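Local atomic coordinates of N-(5'-phosphoribosyl)anthranilate isomerase (Jonesia denitrificans, PDB entry 4WUI), a protein that probably catalyses the isomerisation of N-(5-phospho-beta-D-ribosyl)anthranilate to 1-(2-carboxyphenylamino)-1-deoxy-D-ribulose 5-phosphate, the third step from chorismate to tryptophan. Residues Lys7-Thr12 / Gly29-Pro34; Asp57-Val62 / Val81-Gly86; Leu124-Ala129 / Leu153-Leu158; Ala19-His24 / Thr51-Ile56. One frame throughout, in Å; residues are numbered along the deposited sequence.

Interaction 1: Lys7-Thr12 / Gly29-Pro34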
# COMPACT_ATOMS: atom_id res chain seq x y z
N LYS A 7 2.24 0.44 -5.47
CA LYS A 7 1.89 -0.74 -4.70
C LYS A 7 0.45 -1.13 -4.97
O LYS A 7 -0.45 -0.30 -4.89
CB LYS A 7 2.05 -0.47 -3.20
CG LYS A 7 1.62 -1.68 -2.35
CD LYS A 7 2.17 -1.60 -0.95
CE LYS A 7 1.45 -2.45 0.03
NZ LYS A 7 0.31 -1.73 0.64
N VAL A 8 0.24 -2.42 -5.25
CA VAL A 8 -1.09 -3.00 -5.27
C VAL A 8 -1.22 -3.80 -3.98
O VAL A 8 -0.38 -4.67 -3.69
CB VAL A 8 -1.32 -3.88 -6.49
CG1 VAL A 8 -2.77 -4.31 -6.51
CG2 VAL A 8 -0.94 -3.12 -7.77
N CYS A 9 -2.24 -3.48 -3.20
CA CYS A 9 -2.41 -4.07 -1.88
C CYS A 9 -3.55 -5.06 -1.85
O CYS A 9 -4.52 -4.94 -2.57
CB CYS A 9 -2.65 -2.97 -0.84
SG CYS A 9 -2.31 -3.56 0.83
N GLY A 10 -3.45 -6.05 -0.98
CA GLY A 10 -4.56 -6.95 -0.78
C GLY A 10 -4.75 -7.97 -1.88
O GLY A 10 -5.89 -8.25 -2.26
N LEU A 11 -3.66 -8.56 -2.38
CA LEU A 11 -3.76 -9.62 -3.37
C LEU A 11 -3.96 -10.94 -2.67
O LEU A 11 -3.44 -11.19 -1.58
CB LEU A 11 -2.52 -9.67 -4.25
CG LEU A 11 -2.55 -8.66 -5.43
CD1 LEU A 11 -2.58 -7.23 -5.03
CD2 LEU A 11 -1.39 -8.94 -6.38
N THR A 12 -4.68 -11.85 -3.33
CA THR A 12 -5.03 -13.12 -2.70
C THR A 12 -4.81 -14.35 -3.58
O THR A 12 -5.01 -15.48 -3.09
CB THR A 12 -6.49 -13.10 -2.22
OG1 THR A 12 -7.33 -12.96 -3.38
CG2 THR A 12 -6.75 -12.01 -1.21
N GLY A 29 1.03 -6.09 -1.62
CA GLY A 29 0.63 -6.33 -0.25
C GLY A 29 -0.22 -7.57 -0.06
O GLY A 29 -1.12 -7.84 -0.83
N PHE A 30 0.09 -8.29 1.01
CA PHE A 30 -0.66 -9.46 1.47
C PHE A 30 -1.21 -9.11 2.84
O PHE A 30 -0.44 -8.83 3.78
CB PHE A 30 0.27 -10.67 1.56
CG PHE A 30 0.87 -11.06 0.23
CD1 PHE A 30 0.06 -11.41 -0.85
CD2 PHE A 30 2.24 -11.10 0.04
CE1 PHE A 30 0.62 -11.77 -2.07
CE2 PHE A 30 2.78 -11.45 -1.20
CZ PHE A 30 1.97 -11.78 -2.24
N VAL A 31 -2.53 -9.08 2.94
CA VAL A 31 -3.21 -8.63 4.14
C VAL A 31 -3.44 -9.78 5.11
O VAL A 31 -3.96 -10.83 4.73
CB VAL A 31 -4.54 -7.96 3.77
CG1 VAL A 31 -5.41 -7.69 5.00
CG2 VAL A 31 -4.29 -6.70 2.99
N HIS A 32 -3.04 -9.57 6.36
CA HIS A 32 -3.33 -10.46 7.45
C HIS A 32 -4.08 -9.64 8.47
O HIS A 32 -3.48 -8.83 9.17
CB HIS A 32 -2.05 -11.03 8.05
CG HIS A 32 -2.30 -11.99 9.15
ND1 HIS A 32 -2.73 -13.29 8.96
CD2 HIS A 32 -2.16 -11.84 10.48
CE1 HIS A 32 -2.86 -13.89 10.12
NE2 HIS A 32 -2.53 -13.03 11.07
N ALA A 33 -5.40 -9.78 8.46
CA ALA A 33 -6.32 -8.91 9.21
C ALA A 33 -7.66 -9.59 9.12
O ALA A 33 -8.36 -9.47 8.13
CB ALA A 33 -6.40 -7.52 8.60
N PRO A 34 -8.02 -10.38 10.15
CA PRO A 34 -9.25 -11.19 10.09
C PRO A 34 -10.54 -10.42 9.85
O PRO A 34 -11.56 -11.02 9.54
CB PRO A 34 -9.27 -11.89 11.46
CG PRO A 34 -7.84 -12.02 11.81
CD PRO A 34 -7.22 -10.73 11.35
O HOH W 1 -4.33 -9.81 0.80

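Interaction 2: Asp57-Val62 / Val81-Gly86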
# COMPACT_ATOMS: atom_id res chain seq x y z
N ASP A 57 8.73 -5.55 -4.11
CA ASP A 57 8.74 -5.62 -2.67
C ASP A 57 7.45 -6.29 -2.18
O ASP A 57 6.36 -5.84 -2.50
CB ASP A 57 8.81 -4.19 -2.08
CG ASP A 57 10.13 -3.50 -2.29
OD1 ASP A 57 11.16 -4.18 -2.33
OD2 ASP A 57 10.14 -2.24 -2.35
N THR A 58 7.59 -7.36 -1.41
CA THR A 58 6.44 -7.98 -0.78
C THR A 58 6.21 -7.34 0.59
O THR A 58 7.14 -7.09 1.35
CB THR A 58 6.65 -9.49 -0.67
OG1 THR A 58 7.84 -9.74 0.09
CG2 THR A 58 6.71 -10.16 -2.03
N VAL A 59 4.94 -7.10 0.91
CA VAL A 59 4.56 -6.36 2.08
C VAL A 59 3.51 -7.14 2.85
O VAL A 59 2.45 -7.46 2.32
CB VAL A 59 4.00 -4.97 1.69
CG1 VAL A 59 3.72 -4.15 2.95
CG2 VAL A 59 4.93 -4.23 0.73
N LEU A 60 3.80 -7.43 4.12
CA LEU A 60 2.81 -7.98 5.04
C LEU A 60 2.07 -6.82 5.66
O LEU A 60 2.69 -5.95 6.28
CB LEU A 60 3.48 -8.81 6.13
CG LEU A 60 2.56 -9.30 7.23
CD1 LEU A 60 1.53 -10.30 6.67
CD2 LEU A 60 3.33 -9.95 8.35
N VAL A 61 0.74 -6.80 5.49
CA VAL A 61 -0.08 -5.71 5.98
C VAL A 61 -0.93 -6.20 7.15
O VAL A 61 -1.73 -7.12 6.97
CB VAL A 61 -0.99 -5.16 4.84
CG1 VAL A 61 -1.84 -4.04 5.33
CG2 VAL A 61 -0.16 -4.75 3.64
N VAL A 62 -0.73 -5.63 8.33
CA VAL A 62 -1.45 -6.02 9.53
C VAL A 62 -2.20 -4.84 10.13
O VAL A 62 -1.90 -3.67 9.87
CB VAL A 62 -0.50 -6.64 10.59
CG1 VAL A 62 0.04 -7.97 10.10
CG2 VAL A 62 0.65 -5.68 10.92
N VAL A 81 8.76 -6.21 3.68
CA VAL A 81 8.29 -5.04 4.43
C VAL A 81 7.14 -5.44 5.35
O VAL A 81 6.29 -6.23 4.96
CB VAL A 81 7.78 -3.95 3.47
CG1 VAL A 81 7.18 -2.77 4.20
CG2 VAL A 81 8.84 -3.49 2.49
N LEU A 82 7.13 -4.87 6.55
CA LEU A 82 5.99 -4.94 7.47
C LEU A 82 5.27 -3.60 7.48
O LEU A 82 5.86 -2.59 7.86
CB LEU A 82 6.48 -5.29 8.87
CG LEU A 82 5.43 -5.30 9.98
CD1 LEU A 82 4.32 -6.31 9.71
CD2 LEU A 82 6.07 -5.60 11.32
N GLN A 83 4.00 -3.58 7.04
CA GLN A 83 3.18 -2.39 7.01
C GLN A 83 2.13 -2.45 8.13
O GLN A 83 1.34 -3.40 8.19
CB GLN A 83 2.47 -2.22 5.65
CG GLN A 83 1.56 -1.04 5.58
CD GLN A 83 0.80 -0.94 4.28
OE1 GLN A 83 1.37 -1.14 3.20
NE2 GLN A 83 -0.48 -0.62 4.36
N LEU A 84 2.13 -1.44 8.99
CA LEU A 84 1.27 -1.36 10.15
C LEU A 84 0.15 -0.37 9.89
O LEU A 84 0.38 0.80 9.58
CB LEU A 84 2.09 -0.87 11.35
CG LEU A 84 3.29 -1.73 11.70
CD1 LEU A 84 4.10 -1.08 12.82
CD2 LEU A 84 2.88 -3.14 12.04
N HIS A 85 -1.08 -0.83 10.05
CA HIS A 85 -2.21 0.07 9.90
C HIS A 85 -2.29 1.07 11.07
O HIS A 85 -1.54 0.99 12.05
CB HIS A 85 -3.48 -0.75 9.82
CG HIS A 85 -4.59 -0.09 9.07
ND1 HIS A 85 -5.81 0.22 9.65
CD2 HIS A 85 -4.70 0.26 7.77
CE1 HIS A 85 -6.61 0.75 8.74
NE2 HIS A 85 -5.96 0.79 7.59
N GLY A 86 -3.22 2.01 10.97
CA GLY A 86 -3.26 3.13 11.89
C GLY A 86 -3.66 2.81 13.33
O GLY A 86 -3.46 3.66 14.21

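Interaction 3: Leu124-Ala129 / Leu153-Leu158. With CIT (citric acid), chain B.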
# COMPACT_ATOMS: atom_id res chain seq x y z
N LEU A 124 8.77 4.58 5.52
CA LEU A 124 7.80 5.18 4.61
C LEU A 124 6.49 5.33 5.37
O LEU A 124 6.17 4.52 6.24
CB LEU A 124 7.67 4.25 3.40
CG LEU A 124 6.59 4.60 2.38
CD1 LEU A 124 7.03 4.15 1.00
CD2 LEU A 124 5.23 3.99 2.73
N LEU A 125 5.75 6.37 5.01
CA LEU A 125 4.43 6.66 5.53
C LEU A 125 3.38 6.49 4.42
O LEU A 125 3.55 7.04 3.34
CB LEU A 125 4.42 8.10 6.02
CG LEU A 125 3.20 8.65 6.69
CD1 LEU A 125 2.86 7.90 7.93
CD2 LEU A 125 3.46 10.11 7.04
N LEU A 126 2.32 5.74 4.70
CA LEU A 126 1.22 5.60 3.78
C LEU A 126 0.10 6.49 4.34
O LEU A 126 -0.31 6.31 5.50
CB LEU A 126 0.84 4.13 3.64
CG LEU A 126 -0.28 3.86 2.66
CD1 LEU A 126 -0.15 2.44 2.16
CD2 LEU A 126 -1.61 4.03 3.34
N LEU A 127 -0.33 7.47 3.54
CA LEU A 127 -1.34 8.43 3.95
C LEU A 127 -2.61 8.19 3.16
O LEU A 127 -2.62 8.34 1.94
CB LEU A 127 -0.83 9.84 3.70
CG LEU A 127 -1.73 10.98 4.11
CD1 LEU A 127 -2.05 10.89 5.58
CD2 LEU A 127 -1.04 12.32 3.74
N ASP A 128 -3.68 7.85 3.87
CA ASP A 128 -4.96 7.54 3.22
C ASP A 128 -5.90 8.72 3.36
O ASP A 128 -6.20 9.19 4.48
CB ASP A 128 -5.58 6.29 3.83
CG ASP A 128 -6.78 5.75 3.05
OD1 ASP A 128 -6.74 5.75 1.81
OD2 ASP A 128 -7.74 5.27 3.68
N ALA A 129 -6.38 9.17 2.21
CA ALA A 129 -7.24 10.34 2.07
C ALA A 129 -8.49 9.88 1.32
O ALA A 129 -8.71 10.24 0.17
CB ALA A 129 -6.53 11.41 1.28
N LEU A 153 3.43 7.03 0.44
CA LEU A 153 2.44 6.58 -0.56
C LEU A 153 1.12 7.24 -0.29
O LEU A 153 0.65 7.28 0.85
CB LEU A 153 2.24 5.06 -0.55
CG LEU A 153 3.49 4.20 -0.74
CD1 LEU A 153 3.12 2.72 -0.67
CD2 LEU A 153 4.23 4.52 -2.02
N LEU A 154 0.49 7.72 -1.36
CA LEU A 154 -0.87 8.21 -1.32
C LEU A 154 -1.82 7.05 -1.53
O LEU A 154 -1.68 6.28 -2.47
CB LEU A 154 -1.06 9.22 -2.47
CG LEU A 154 -2.46 9.76 -2.68
CD1 LEU A 154 -2.92 10.62 -1.52
CD2 LEU A 154 -2.55 10.54 -4.01
N ALA A 155 -2.84 6.98 -0.69
CA ALA A 155 -3.98 6.11 -0.88
C ALA A 155 -5.24 6.92 -0.70
O ALA A 155 -5.23 8.00 -0.09
CB ALA A 155 -3.95 4.97 0.11
N GLY A 156 -6.35 6.42 -1.21
CA GLY A 156 -7.65 7.01 -0.90
C GLY A 156 -8.63 6.71 -2.00
O GLY A 156 -9.06 7.62 -2.73
N GLY A 157 -9.02 5.45 -2.13
CA GLY A 157 -9.96 5.13 -3.16
C GLY A 157 -9.42 5.41 -4.55
O GLY A 157 -10.17 5.78 -5.45
N LEU A 158 -8.12 5.22 -4.76
CA LEU A 158 -7.57 5.38 -6.10
C LEU A 158 -8.12 4.30 -7.02
O LEU A 158 -8.29 3.14 -6.64
CB LEU A 158 -6.05 5.35 -6.06
CG LEU A 158 -5.39 6.49 -5.28
CD1 LEU A 158 -3.88 6.29 -5.27
CD2 LEU A 158 -5.73 7.86 -5.88
C1 CIT B . -10.37 3.21 0.58
O1 CIT B . -10.63 4.31 1.08
O2 CIT B . -11.00 2.87 -0.43
C2 CIT B . -9.26 2.38 1.19
C3 CIT B . -8.07 2.31 0.22
O7 CIT B . -7.61 3.66 -0.06
C4 CIT B . -6.97 1.49 0.84
C5 CIT B . -5.71 1.45 0.01
O3 CIT B . -4.64 1.49 0.66
O4 CIT B . -5.76 1.37 -1.25
C6 CIT B . -8.53 1.69 -1.10
O5 CIT B . -8.55 2.45 -2.11
O6 CIT B . -8.90 0.46 -1.13

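Interaction 4: Ala19-His24 / Thr51-Ile56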
# COMPACT_ATOMS: atom_id res chain seq x y z
N ALA A 19 -0.72 -10.62 -12.91
CA ALA A 19 -1.05 -9.32 -13.50
C ALA A 19 -0.14 -8.23 -12.94
O ALA A 19 0.30 -7.33 -13.66
CB ALA A 19 -2.50 -8.99 -13.25
N ALA A 20 0.12 -8.28 -11.64
CA ALA A 20 1.00 -7.29 -11.02
C ALA A 20 2.43 -7.39 -11.59
O ALA A 20 3.07 -6.36 -11.83
CB ALA A 20 0.98 -7.50 -9.53
N GLN A 21 2.94 -8.61 -11.81
CA GLN A 21 4.27 -8.80 -12.39
C GLN A 21 4.27 -8.31 -13.84
O GLN A 21 5.24 -7.72 -14.30
CB GLN A 21 4.74 -10.27 -12.34
CG GLN A 21 4.93 -10.90 -10.92
CD GLN A 21 6.36 -10.85 -10.28
OE1 GLN A 21 6.61 -11.61 -9.34
NE2 GLN A 21 7.23 -9.94 -10.71
N ALA A 22 3.21 -8.60 -14.59
CA ALA A 22 3.15 -8.20 -15.99
C ALA A 22 3.11 -6.68 -16.14
O ALA A 22 3.60 -6.14 -17.13
CB ALA A 22 1.95 -8.83 -16.68
N ALA A 23 2.52 -5.99 -15.17
CA ALA A 23 2.44 -4.53 -15.16
C ALA A 23 3.67 -3.90 -14.51
O ALA A 23 3.78 -2.68 -14.44
CB ALA A 23 1.21 -4.09 -14.42
N HIS A 24 4.61 -4.70 -14.01
CA HIS A 24 5.84 -4.20 -13.40
C HIS A 24 5.56 -3.25 -12.24
O HIS A 24 6.18 -2.19 -12.14
CB HIS A 24 6.76 -3.60 -14.45
CG HIS A 24 7.17 -4.61 -15.47
ND1 HIS A 24 6.46 -4.85 -16.63
CD2 HIS A 24 8.13 -5.55 -15.43
CE1 HIS A 24 7.04 -5.83 -17.31
NE2 HIS A 24 8.05 -6.28 -16.59
N THR A 51 6.31 -16.86 -4.41
CA THR A 51 6.15 -16.84 -5.87
C THR A 51 6.52 -15.49 -6.49
O THR A 51 6.61 -15.42 -7.70
CB THR A 51 4.71 -17.17 -6.30
OG1 THR A 51 3.82 -16.09 -6.01
CG2 THR A 51 4.20 -18.46 -5.66
N VAL A 52 6.71 -14.45 -5.70
CA VAL A 52 6.97 -13.10 -6.22
C VAL A 52 8.48 -12.96 -6.48
O VAL A 52 9.29 -13.34 -5.63
CB VAL A 52 6.48 -12.05 -5.20
CG1 VAL A 52 6.79 -10.64 -5.70
CG2 VAL A 52 5.01 -12.20 -4.93
N ASP A 53 8.87 -12.41 -7.62
CA ASP A 53 10.32 -12.27 -7.89
C ASP A 53 10.93 -11.04 -7.21
O ASP A 53 10.23 -10.28 -6.53
CB ASP A 53 10.66 -12.35 -9.37
CG ASP A 53 10.33 -11.10 -10.15
OD1 ASP A 53 10.03 -10.03 -9.57
OD2 ASP A 53 10.42 -11.19 -11.40
N CYS A 54 12.24 -10.83 -7.38
CA CYS A 54 12.95 -9.83 -6.61
C CYS A 54 12.74 -8.43 -7.16
O CYS A 54 13.32 -7.48 -6.64
CB CYS A 54 14.46 -10.13 -6.54
SG CYS A 54 15.31 -9.82 -8.15
N THR A 55 11.93 -8.29 -8.21
CA THR A 55 11.62 -6.95 -8.74
C THR A 55 10.44 -6.29 -8.05
O THR A 55 10.06 -5.15 -8.40
CB THR A 55 11.40 -6.94 -10.25
OG1 THR A 55 10.10 -7.46 -10.56
CG2 THR A 55 12.48 -7.72 -10.97
N ILE A 56 9.85 -7.00 -7.09
CA ILE A 56 8.69 -6.51 -6.35
C ILE A 56 8.95 -6.63 -4.86
O ILE A 56 9.35 -7.70 -4.39
CB ILE A 56 7.41 -7.29 -6.74
CG1 ILE A 56 7.07 -7.05 -8.21
CG2 ILE A 56 6.23 -6.92 -5.84
CD1 ILE A 56 5.80 -7.73 -8.69
O HOH W 2 7.49 -7.80 -12.63
O HOH W 3 5.79 -14.17 -9.73

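Interaction 1: Lys7-Thr12 / Gly29-Pro34
G29 meets V8, G10 and L11 where strand 5-8 of a TIM barrel ends beside its parallel neighbour 27-32; with helix 14-22 the two strands make up the first beta-alpha-beta unit. Backbone hydrogen bonds come first. G29 N donates to V8 O (2.9 Å, N-H...O 163°). G29 O is gripped from the loop that follows: L11 N sends it a nearly straight bond of 3.1 Å, and G10 N adds a weak, bent one. G10 can make this turn because its phi is positive (75°), a conformation that favours glycine.

Apolar packing is built round the glycine. A CB on G29 would run into C9 SG and crowd the CE methylene of K7, which lies 4.0 Å from G29 CA. K7 then bends at its last torsion, and its ammonium group forms a salt bridge with D176 inside the barrel. V31 points at the opposing segment and rests CG2 on G10 CA, 3.8 Å away.

On the outer side, F30 turns an edge of its ring to the backbone of L11: L11 O lies near the ring plane, 3.6 Å from F30 CD1. The ring itself packs on L48 and T49 of helix 42-50. One water bridges the two segments, donating to L11 O and accepting from V31 N, at 2.9 Å from each.

Interaction 2: Asp57-Val62 / Val81-Gly86
V59 and Q83 are brought together by their first torsions: V59 CG1 lies trans to its own N, and so does Q83 CG (chi1 177°), with the rest of the chain stretched beyond it. They cross at an angle, V59 CG1 coming 3.5 Å from Q83 CB. Further out, the Q83 amide runs alongside V61, with NE2 3.8 Å from V61 CG1 and OE1 near V61 CG2. OE1 also accepts a hydrogen bond from K7 NZ, so a leucine in place of Q83 would probably leave that buried ammonium group one acceptor short.

On the other face, V62 tucks CG2 between its backbone N and carbonyl carbon, from where it touches L84 CD2 at 3.6 Å and L82 CD1 at 3.9 Å. Between the faces run five backbone hydrogen bonds; the one from Q83 N to L60 O is 2.8 Å and almost straight (172°). The last, H85 N to V62 O, carries the pairing past the end of strand 81-84.

V59, V61, V81 and Q83 face the barrel interior, while L60, V62, L82 and L84 pack under helix 67-77. This is the right-handed beta-alpha-beta crossover from which TIM barrels are built.

Interaction 3: Leu124-Ala129 / Leu153-Leu158
L125 and L153 open a ladder of four backbone hydrogen bonds between parallel strands 124-128 and 152-155. L153 N reaches L125 O, L127 N reaches L153 O at 2.9 Å, and A155 N reaches L127 O. The last, A129 N to A155 O, is 2.8 Å long, but its donor sits above the carbonyl plane.

Apolar contacts lie on the inner face. L124 and L153 cross at about a right angle, both methyls of L124 resting 3.9 Å from L153 CG. An alanine in place of L124 would remove this fork and is likely to open a gap beside L153. L126 CD2 then meets A155 CB.

Polar contacts gather at the strands' C-terminal ends, where TIM barrels carry their active sites. D128, trans about chi1 (-169°) in one of its two conformers, receives on OD1 the hydroxyl O7 of a citrate, probably from the crystallisation liquor, at 2.9 Å; G157 N donates to O7 at 3.1 Å. G156 has backbone angles that call for glycine, and a CB would strike A129 O.

Strand 103-108 flanks one edge of the pair, placing W104 against L124 and L153; strand 174-177 flanks the other, with D176 against L126 and A155.

Interaction 4: Ala19-His24 / Thr51-Ile56
Q21, in the last turn of helix 14-22, looks across at the loop before strand 57-62, its CA 7.8 Å from that of I56. The helix stops just beyond it in a Schellman motif: H24 takes up positive phi (57°) and its N bonds back to Q21 O. On the other side, the loop folds into a type I beta turn from D53 to I56, closed by a weak bond from I56 N to D53 O.

The Q21 side chain carries most of the contact. It bends at chi2 (-93°), which swings the amide, in one of two conformers, onto the loop so that it works as donor and acceptor at once. OE1 takes D53 N on a lone pair in the carbonyl plane, at 3.0 Å. NE2 gives a hydrogen of its own amide plane to D53 OD1, also 3.0 Å away, and approaches from above the carboxylate; the two flat groups stand nearly perpendicular (83°).

That oxygen is heavily used. T55 N reaches OD1 from out of the plane at 2.9 Å, and T55 OG1 donates to its syn lone pair at 2.8 Å. Three donors thus fix the carboxylate's rotation. I56 CD1 lies over a face of the amide, 3.3 Å from Q21 NE2. One water links Q21 O to NE2, and another joins OE1 to T51 O.

D53 accepting from the backbone two residues on is an Asx turn, laid over the beta turn; here it helps tie a helix-to-strand loop at the N-terminal end of the barrel strands to the neighbouring helix.

Interactions 1, 2 and 3 all belong to the closed eight-stranded parallel sheet, whereas interaction 4 lies outside it, between the end of helix 14-22 and a loop. Strands 27-32 and 57-62 are neighbours, so the centres of interactions 1 and 2 are about 8 Å apart, and F30 N probably bonds to V59 O. Interaction 3 lies about 13 Å from interaction 2, and Q83 NE2 packs on L126 CD1. Along the chain, interactions 1 and 4 interleave, then 2 and 3 follow in turn. Interactions 3 and 4, centres about 21 Å apart, do not touch. Interaction 4 reaches the barrel by packing, V52 touching F30 and T58, so the loop rests on strands 27-32 and 57-62.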